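Local coordinates for protein integral membrane indolylacetylinositol arabinosyltransferase EmbB (PDB 7BVC) that probably transfers arabinosyl units to build the arabinan of the mycobacterial cell-wall polysaccharide arabinogalactan, and is bound here by the drug ethambutol, at residues 767-775 and 823-831; 860-869 and 878-886. All coordinates share one frame; numbering follows the deposited sequence.

Both contacts lie in the C-terminal part of the chain, within one beta-sandwich module. From the N terminus, contact 1 comes first: after 47 residues without helix or strand the chain returns as 823-831, which carries the short strand 826-827, to pair with the loop 767-775. Contact 2 follows in series, neither nested in contact 1 nor crossing it, and closes the eight-residue loop between 860-869 and 878-886. Strands 826-827 and 860-866 belong to the same four-stranded sheet, with 945-947 between them, whereas 882-889 belongs to the facing sheet. The contact centres are about 14 Å apart, their nearest atoms about 6 Å, and each has a side chain near the bound calcium ion.

Contact 1 (767-775 and 823-831); sequences QGFSPDGVP and VPVAGTYST
Ser-770 and Gly-827 exchange two backbone hydrogen bonds. Ser-770 N reaches Gly-827 O at 2.8 Å, with 167° at the hydrogen, and Gly-827 N returns to Ser-770 O at 2.7 Å, which identifies a hydrogen-bonded antiparallel pair. The match is a single bridge; beyond Pro-771 the chain turns and brings Gly-773 back against the same strand: the CA atoms of Gly-773 and Gly-827 are 4.1 Å apart. A third bond, from Tyr-829 N to Gly-773 O, is weak at 3.3 Å.

Ring contacts form two groups. Pro-775 points its CG at one face of the Tyr-829 ring, over the centre, 4.0 Å from the centroid and 6° off the normal, a CH-pi contact. Tyr-829 CG stands anti to the backbone N (chi1 179°), which carries the ring out over the proline, and Trp-944 meets the same ring edge-to-face. A second group is centred on Phe-769, which has CD2 4.1 Å from Ala-826 CB, with the backbone of Ala-826 at the ring edge, while Thr-828 OG1 sits above one face, displaced toward the rim near CE2.

Phe-769 is inserted between the two sheets, touching Ile-945 on one side of the sandwich and Leu-839 and Ala-934 on the other. The side chain of Thr-828 comes within about 4 Å of the calcium ion held by Asp-936, Ser-938 and Asp-943. Since strand 826-827 is bonded to 945-947 on its other side, the pairing is that of a loop laid along the edge strand of a beta sandwich, beside its calcium site.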
loop_
_atom_site.group_PDB
_atom_site.type_symbol
_atom_site.label_atom_id
_atom_site.label_comp_id
_atom_site.label_asym_id
_atom_site.label_seq_id
_atom_site.Cartn_x
_atom_site.Cartn_y
_atom_site.Cartn_z
ATOM N N GLN B 767 3.174 19.619 -43.807
ATOM C CA GLN B 767 4.596 19.270 -43.805
ATOM C C GLN B 767 4.823 17.790 -43.513
ATOM O O GLN B 767 5.360 17.057 -44.347
ATOM C CB GLN B 767 5.342 20.145 -42.793
ATOM C CG GLN B 767 6.854 20.070 -42.911
ATOM C CD GLN B 767 7.338 20.276 -44.334
ATOM O OE1 GLN B 767 7.072 21.309 -44.948
ATOM N NE2 GLN B 767 8.050 19.290 -44.865
ATOM N N GLY B 768 4.416 17.332 -42.334
ATOM C CA GLY B 768 4.710 15.968 -41.941
ATOM C C GLY B 768 3.508 15.177 -41.473
ATOM O O GLY B 768 3.611 14.384 -40.532
ATOM N N PHE B 769 2.365 15.374 -42.119
ATOM C CA PHE B 769 1.126 14.706 -41.749
ATOM C C PHE B 769 0.733 13.701 -42.820
ATOM O O PHE B 769 0.847 13.975 -44.019
ATOM C CB PHE B 769 -0.002 15.719 -41.539
ATOM C CG PHE B 769 0.012 16.370 -40.184
ATOM C CD1 PHE B 769 0.871 17.418 -39.915
ATOM C CD2 PHE B 769 -0.833 15.931 -39.181
ATOM C CE1 PHE B 769 0.888 18.016 -38.672
ATOM C CE2 PHE B 769 -0.821 16.525 -37.936
ATOM C CZ PHE B 769 0.042 17.569 -37.681
ATOM N N SER B 770 0.275 12.533 -42.381
ATOM C CA SER B 770 -0.173 11.468 -43.258
ATOM C C SER B 770 -1.525 10.954 -42.788
ATOM O O SER B 770 -1.815 10.973 -41.586
ATOM C CB SER B 770 0.834 10.309 -43.289
ATOM O OG SER B 770 0.870 9.631 -42.047
ATOM N N PRO B 771 -2.376 10.501 -43.711
ATOM C CA PRO B 771 -3.710 10.026 -43.296
ATOM C C PRO B 771 -3.658 8.840 -42.347
ATOM O O PRO B 771 -4.326 8.854 -41.305
ATOM C CB PRO B 771 -4.387 9.674 -44.629
ATOM C CG PRO B 771 -3.280 9.569 -45.625
ATOM C CD PRO B 771 -2.224 10.518 -45.174
ATOM N N ASP B 772 -2.885 7.811 -42.672
ATOM C CA ASP B 772 -2.712 6.664 -41.782
ATOM C C ASP B 772 -1.434 6.817 -40.956
ATOM O O ASP B 772 -0.494 6.029 -41.048
ATOM C CB ASP B 772 -2.713 5.365 -42.583
ATOM C CG ASP B 772 -1.842 5.442 -43.820
ATOM O OD1 ASP B 772 -1.210 6.496 -44.040
ATOM O OD2 ASP B 772 -1.792 4.448 -44.573
ATOM N N GLY B 773 -1.424 7.860 -40.133
ATOM C CA GLY B 773 -0.295 8.148 -39.269
ATOM C C GLY B 773 -0.621 7.920 -37.809
ATOM O O GLY B 773 -0.243 8.715 -36.945
ATOM N N VAL B 774 -1.342 6.839 -37.528
ATOM C CA VAL B 774 -1.776 6.504 -36.174
ATOM C C VAL B 774 -1.209 5.133 -35.825
ATOM O O VAL B 774 -1.042 4.292 -36.719
ATOM C CB VAL B 774 -3.311 6.525 -36.067
ATOM C CG1 VAL B 774 -3.765 6.480 -34.617
ATOM C CG2 VAL B 774 -3.879 7.748 -36.767
ATOM N N PRO B 775 -0.894 4.856 -34.556
ATOM C CA PRO B 775 -0.489 3.495 -34.184
ATOM C C PRO B 775 -1.629 2.498 -34.310
ATOM O O PRO B 775 -2.729 2.848 -34.746
ATOM C CB PRO B 775 -0.035 3.650 -32.727
ATOM C CG PRO B 775 0.392 5.062 -32.626
ATOM C CD PRO B 775 -0.544 5.831 -33.510
ATOM N N VAL B 823 -15.459 11.177 -42.466
ATOM C CA VAL B 823 -14.604 11.878 -41.517
ATOM C C VAL B 823 -13.149 11.569 -41.871
ATOM O O VAL B 823 -12.683 10.443 -41.649
ATOM C CB VAL B 823 -14.925 11.470 -40.073
ATOM C CG1 VAL B 823 -14.322 12.457 -39.096
ATOM C CG2 VAL B 823 -16.427 11.376 -39.875
ATOM N N PRO B 824 -12.403 12.520 -42.416
ATOM C CA PRO B 824 -10.985 12.298 -42.710
ATOM C C PRO B 824 -10.152 12.308 -41.432
ATOM O O PRO B 824 -10.626 12.649 -40.351
ATOM C CB PRO B 824 -10.630 13.476 -43.620
ATOM C CG PRO B 824 -11.608 14.532 -43.259
ATOM C CD PRO B 824 -12.876 13.817 -42.925
ATOM N N VAL B 825 -8.884 11.911 -41.574
ATOM C CA VAL B 825 -7.924 11.867 -40.475
ATOM C C VAL B 825 -6.587 12.386 -40.997
ATOM O O VAL B 825 -6.371 12.503 -42.204
ATOM C CB VAL B 825 -7.758 10.442 -39.889
ATOM C CG1 VAL B 825 -7.157 10.485 -38.489
ATOM C CG2 VAL B 825 -9.077 9.689 -39.867
ATOM N N ALA B 826 -5.689 12.705 -40.068
ATOM C CA ALA B 826 -4.327 13.102 -40.398
ATOM C C ALA B 826 -3.467 12.923 -39.157
ATOM O O ALA B 826 -3.855 13.348 -38.068
ATOM C CB ALA B 826 -4.263 14.552 -40.888
ATOM N N GLY B 827 -2.300 12.302 -39.326
ATOM C CA GLY B 827 -1.476 11.940 -38.193
ATOM C C GLY B 827 -0.014 12.260 -38.429
ATOM O O GLY B 827 0.446 12.399 -39.564
ATOM N N THR B 828 0.715 12.367 -37.317
ATOM C CA THR B 828 2.137 12.682 -37.322
ATOM C C THR B 828 3.023 11.469 -37.056
ATOM O O THR B 828 4.197 11.482 -37.441
ATOM C CB THR B 828 2.431 13.768 -36.276
ATOM O OG1 THR B 828 1.532 14.865 -36.470
ATOM C CG2 THR B 828 3.851 14.283 -36.390
ATOM N N TYR B 829 2.484 10.422 -36.432
ATOM C CA TYR B 829 3.285 9.263 -36.060
ATOM C C TYR B 829 3.931 8.622 -37.282
ATOM O O TYR B 829 3.328 8.531 -38.354
ATOM C CB TYR B 829 2.413 8.243 -35.327
ATOM C CG TYR B 829 3.127 6.976 -34.915
ATOM C CD1 TYR B 829 3.896 6.933 -33.761
ATOM C CD2 TYR B 829 3.018 5.819 -35.672
ATOM C CE1 TYR B 829 4.545 5.775 -33.378
ATOM C CE2 TYR B 829 3.661 4.658 -35.297
ATOM C CZ TYR B 829 4.424 4.642 -34.151
ATOM O OH TYR B 829 5.067 3.487 -33.772
ATOM N N SER B 830 5.172 8.176 -37.108
ATOM C CA SER B 830 5.942 7.550 -38.174
ATOM C C SER B 830 6.935 6.591 -37.539
ATOM O O SER B 830 7.253 6.697 -36.352
ATOM C CB SER B 830 6.661 8.592 -39.038
ATOM O OG SER B 830 7.688 7.993 -39.805
ATOM N N THR B 831 7.421 5.646 -38.346
ATOM C CA THR B 831 8.280 4.573 -37.852
ATOM C C THR B 831 9.614 4.523 -38.596
ATOM O O THR B 831 10.468 3.686 -38.288
ATOM C CB THR B 831 7.537 3.236 -37.956
ATOM O OG1 THR B 831 6.232 3.378 -37.385
ATOM C CG2 THR B 831 8.252 2.135 -37.184
#

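Contact 2 (860-869 and 878-886); sequences VVITAAGTIT and TTGQTVDLE
Two facing sheets of a beta sandwich meet through Val-860, Ile-862 and Leu-885, and the chain crosses from one to the other at the 867-881 end. The evidence for face-to-face packing is that strands 860-866 and 882-886 touch by side chains alone: Ile-862 CD1 is 3.6 Å from Leu-885 CD1, and Val-860 CG1 is 4.0 Å from Leu-885 CD2, so the two methyl branches of one leucine serve two residues of the opposite strand.

Farther along, Ile-868 joins the same apolar layer. Its CB leaves the backbone away from the other segment, but chi1 of -48° and a bent chain bring CD1 back to 3.6 Å from Val-883 CG2. Ile-945 and Val-947 extend this layer.

Backbone and polar contacts gather at the crossing. Thr-869 N donates to Gln-881 O at 3.0 Å, bent to 132° at the hydrogen. The Thr-869 hydroxyl donates to Thr-878 O, OG1 to O 2.8 Å, arriving 39° out of the carbonyl plane. Thr-869 thus holds two points, three residues apart, of the run that leads into strand 882-889, while its CG2 packs against Thr-882 CG2.

Beside this, Gln-881 bends at chi2, laying CG 3.6 Å from Thr-867 CG2. Its OE1 accepts a hydrogen bond from Leu-937 N, and the side chain passes about 6 Å from the calcium ion bound by Asp-936, Ser-938 and Asp-943. Paired antiparallel sheets with a loop crossing between them are consistent with the galactose-binding-like beta sandwich to which this family's C-terminal domain is related.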
loop_
_atom_site.group_PDB
_atom_site.type_symbol
_atom_site.label_atom_id
_atom_site.label_comp_id
_atom_site.label_asym_id
_atom_site.label_seq_id
_atom_site.Cartn_x
_atom_site.Cartn_y
_atom_site.Cartn_z
ATOM N N VAL B 860 -17.673 23.821 -29.687
ATOM C CA VAL B 860 -17.000 23.385 -30.904
ATOM C C VAL B 860 -15.994 22.321 -30.485
ATOM O O VAL B 860 -15.108 22.592 -29.668
ATOM C CB VAL B 860 -16.297 24.543 -31.633
ATOM C CG1 VAL B 860 -15.322 24.007 -32.666
ATOM C CG2 VAL B 860 -17.319 25.460 -32.284
ATOM N N VAL B 861 -16.135 21.115 -31.022
ATOM C CA VAL B 861 -15.374 19.977 -30.524
ATOM C C VAL B 861 -14.538 19.390 -31.650
ATOM O O VAL B 861 -14.922 19.423 -32.823
ATOM C CB VAL B 861 -16.304 18.912 -29.901
ATOM C CG1 VAL B 861 -17.176 18.266 -30.964
ATOM C CG2 VAL B 861 -15.508 17.875 -29.144
ATOM N N ILE B 862 -13.369 18.867 -31.284
ATOM C CA ILE B 862 -12.448 18.241 -32.230
ATOM C C ILE B 862 -12.016 16.896 -31.663
ATOM O O ILE B 862 -11.471 16.836 -30.558
ATOM C CB ILE B 862 -11.218 19.120 -32.508
ATOM C CG1 ILE B 862 -11.616 20.374 -33.286
ATOM C CG2 ILE B 862 -10.164 18.339 -33.273
ATOM C CD1 ILE B 862 -10.448 21.271 -33.607
ATOM N N THR B 863 -12.246 15.823 -32.414
ATOM C CA THR B 863 -11.830 14.492 -31.990
ATOM C C THR B 863 -10.359 14.306 -32.335
ATOM O O THR B 863 -9.975 14.404 -33.503
ATOM C CB THR B 863 -12.682 13.416 -32.658
ATOM O OG1 THR B 863 -14.048 13.844 -32.698
ATOM C CG2 THR B 863 -12.592 12.112 -31.878
ATOM N N ALA B 864 -9.534 14.038 -31.327
ATOM C CA ALA B 864 -8.095 14.003 -31.538
ATOM C C ALA B 864 -7.450 12.950 -30.649
ATOM O O ALA B 864 -8.005 12.532 -29.630
ATOM C CB ALA B 864 -7.457 15.372 -31.272
ATOM N N ALA B 865 -6.258 12.527 -31.061
ATOM C CA ALA B 865 -5.416 11.625 -30.293
ATOM C C ALA B 865 -3.993 12.165 -30.279
ATOM O O ALA B 865 -3.652 13.100 -31.007
ATOM C CB ALA B 865 -5.442 10.205 -30.869
ATOM N N GLY B 866 -3.157 11.568 -29.435
ATOM C CA GLY B 866 -1.753 11.923 -29.414
ATOM C C GLY B 866 -1.218 12.323 -28.055
ATOM O O GLY B 866 -1.423 11.617 -27.067
ATOM N N THR B 867 -0.515 13.450 -28.004
ATOM C CA THR B 867 0.067 14.003 -26.784
ATOM C C THR B 867 -0.293 15.482 -26.657
ATOM O O THR B 867 0.537 16.341 -26.354
ATOM C CB THR B 867 1.578 13.757 -26.760
ATOM O OG1 THR B 867 2.118 14.134 -25.487
ATOM C CG2 THR B 867 2.295 14.497 -27.890
ATOM N N ILE B 868 -1.578 15.779 -26.867
ATOM C CA ILE B 868 -2.046 17.157 -26.919
ATOM C C ILE B 868 -1.788 17.859 -25.585
ATOM O O ILE B 868 -1.733 17.227 -24.523
ATOM C CB ILE B 868 -3.544 17.182 -27.268
ATOM C CG1 ILE B 868 -3.826 16.280 -28.467
ATOM C CG2 ILE B 868 -4.006 18.594 -27.589
ATOM C CD1 ILE B 868 -3.089 16.678 -29.702
ATOM N N THR B 869 -1.620 19.178 -25.643
ATOM C CA THR B 869 -1.572 20.022 -24.458
ATOM C C THR B 869 -2.871 20.808 -24.349
ATOM O O THR B 869 -3.440 21.231 -25.362
ATOM C CB THR B 869 -0.369 20.975 -24.491
ATOM O OG1 THR B 869 -0.300 21.708 -23.262
ATOM C CG2 THR B 869 -0.464 21.946 -25.657
ATOM N N THR B 878 -1.293 20.373 -18.748
ATOM C CA THR B 878 -0.298 19.351 -19.041
ATOM C C THR B 878 0.267 19.594 -20.435
ATOM O O THR B 878 -0.485 19.684 -21.408
ATOM C CB THR B 878 -0.913 17.952 -18.952
ATOM O OG1 THR B 878 -1.961 17.827 -19.920
ATOM C CG2 THR B 878 -1.477 17.703 -17.563
ATOM N N THR B 879 1.592 19.690 -20.530
ATOM C CA THR B 879 2.221 20.162 -21.753
ATOM C C THR B 879 2.333 19.040 -22.785
ATOM O O THR B 879 2.031 17.873 -22.522
ATOM C CB THR B 879 3.600 20.749 -21.460
ATOM O OG1 THR B 879 4.442 19.738 -20.896
ATOM C CG2 THR B 879 3.485 21.911 -20.484
ATOM N N GLY B 880 2.772 19.418 -23.975
ATOM C CA GLY B 880 2.838 18.514 -25.102
ATOM C C GLY B 880 2.648 19.292 -26.390
ATOM O O GLY B 880 2.587 20.517 -26.393
ATOM N N GLN B 881 2.556 18.547 -27.491
ATOM C CA GLN B 881 2.365 19.163 -28.795
ATOM C C GLN B 881 0.998 19.842 -28.860
ATOM O O GLN B 881 0.104 19.579 -28.053
ATOM C CB GLN B 881 2.517 18.123 -29.900
ATOM C CG GLN B 881 3.748 17.249 -29.741
ATOM C CD GLN B 881 4.997 18.048 -29.424
ATOM O OE1 GLN B 881 5.311 19.026 -30.101
ATOM N NE2 GLN B 881 5.713 17.636 -28.387
ATOM N N THR B 882 0.833 20.732 -29.838
ATOM C CA THR B 882 -0.270 21.682 -29.804
ATOM C C THR B 882 -1.283 21.411 -30.905
ATOM O O THR B 882 -0.918 21.091 -32.039
ATOM C CB THR B 882 0.235 23.124 -29.932
ATOM O OG1 THR B 882 0.867 23.301 -31.204
ATOM C CG2 THR B 882 1.233 23.432 -28.831
ATOM N N VAL B 883 -2.559 21.534 -30.548
ATOM C CA VAL B 883 -3.665 21.622 -31.494
ATOM C C VAL B 883 -4.577 22.738 -31.007
ATOM O O VAL B 883 -5.123 22.654 -29.900
ATOM C CB VAL B 883 -4.446 20.303 -31.619
ATOM C CG1 VAL B 883 -5.661 20.496 -32.514
ATOM C CG2 VAL B 883 -3.553 19.208 -32.170
ATOM N N ASP B 884 -4.740 23.777 -31.822
ATOM C CA ASP B 884 -5.516 24.940 -31.416
ATOM C C ASP B 884 -6.605 25.248 -32.433
ATOM O O ASP B 884 -6.858 24.449 -33.341
ATOM C CB ASP B 884 -4.606 26.155 -31.221
ATOM C CG ASP B 884 -3.869 26.121 -29.898
ATOM O OD1 ASP B 884 -4.196 25.261 -29.056
ATOM O OD2 ASP B 884 -2.961 26.955 -29.697
ATOM N N LEU B 885 -7.258 26.397 -32.287
ATOM C CA LEU B 885 -8.403 26.733 -33.127
ATOM C C LEU B 885 -8.338 28.216 -33.455
ATOM O O LEU B 885 -8.520 29.053 -32.568
ATOM C CB LEU B 885 -9.710 26.394 -32.420
ATOM C CG LEU B 885 -10.922 26.238 -33.328
ATOM C CD1 LEU B 885 -10.954 24.832 -33.888
ATOM C CD2 LEU B 885 -12.205 26.560 -32.587
ATOM N N GLU B 886 -8.091 28.540 -34.719
ATOM C CA GLU B 886 -8.065 29.927 -35.159
ATOM C C GLU B 886 -9.423 30.322 -35.719
ATOM O O GLU B 886 -10.049 29.557 -36.456
ATOM C CB GLU B 886 -6.980 30.137 -36.215
ATOM C CG GLU B 886 -5.614 30.448 -35.641
ATOM C CD GLU B 886 -4.821 31.392 -36.517
ATOM O OE1 GLU B 886 -5.290 31.703 -37.631
ATOM O OE2 GLU B 886 -3.732 31.827 -36.092
#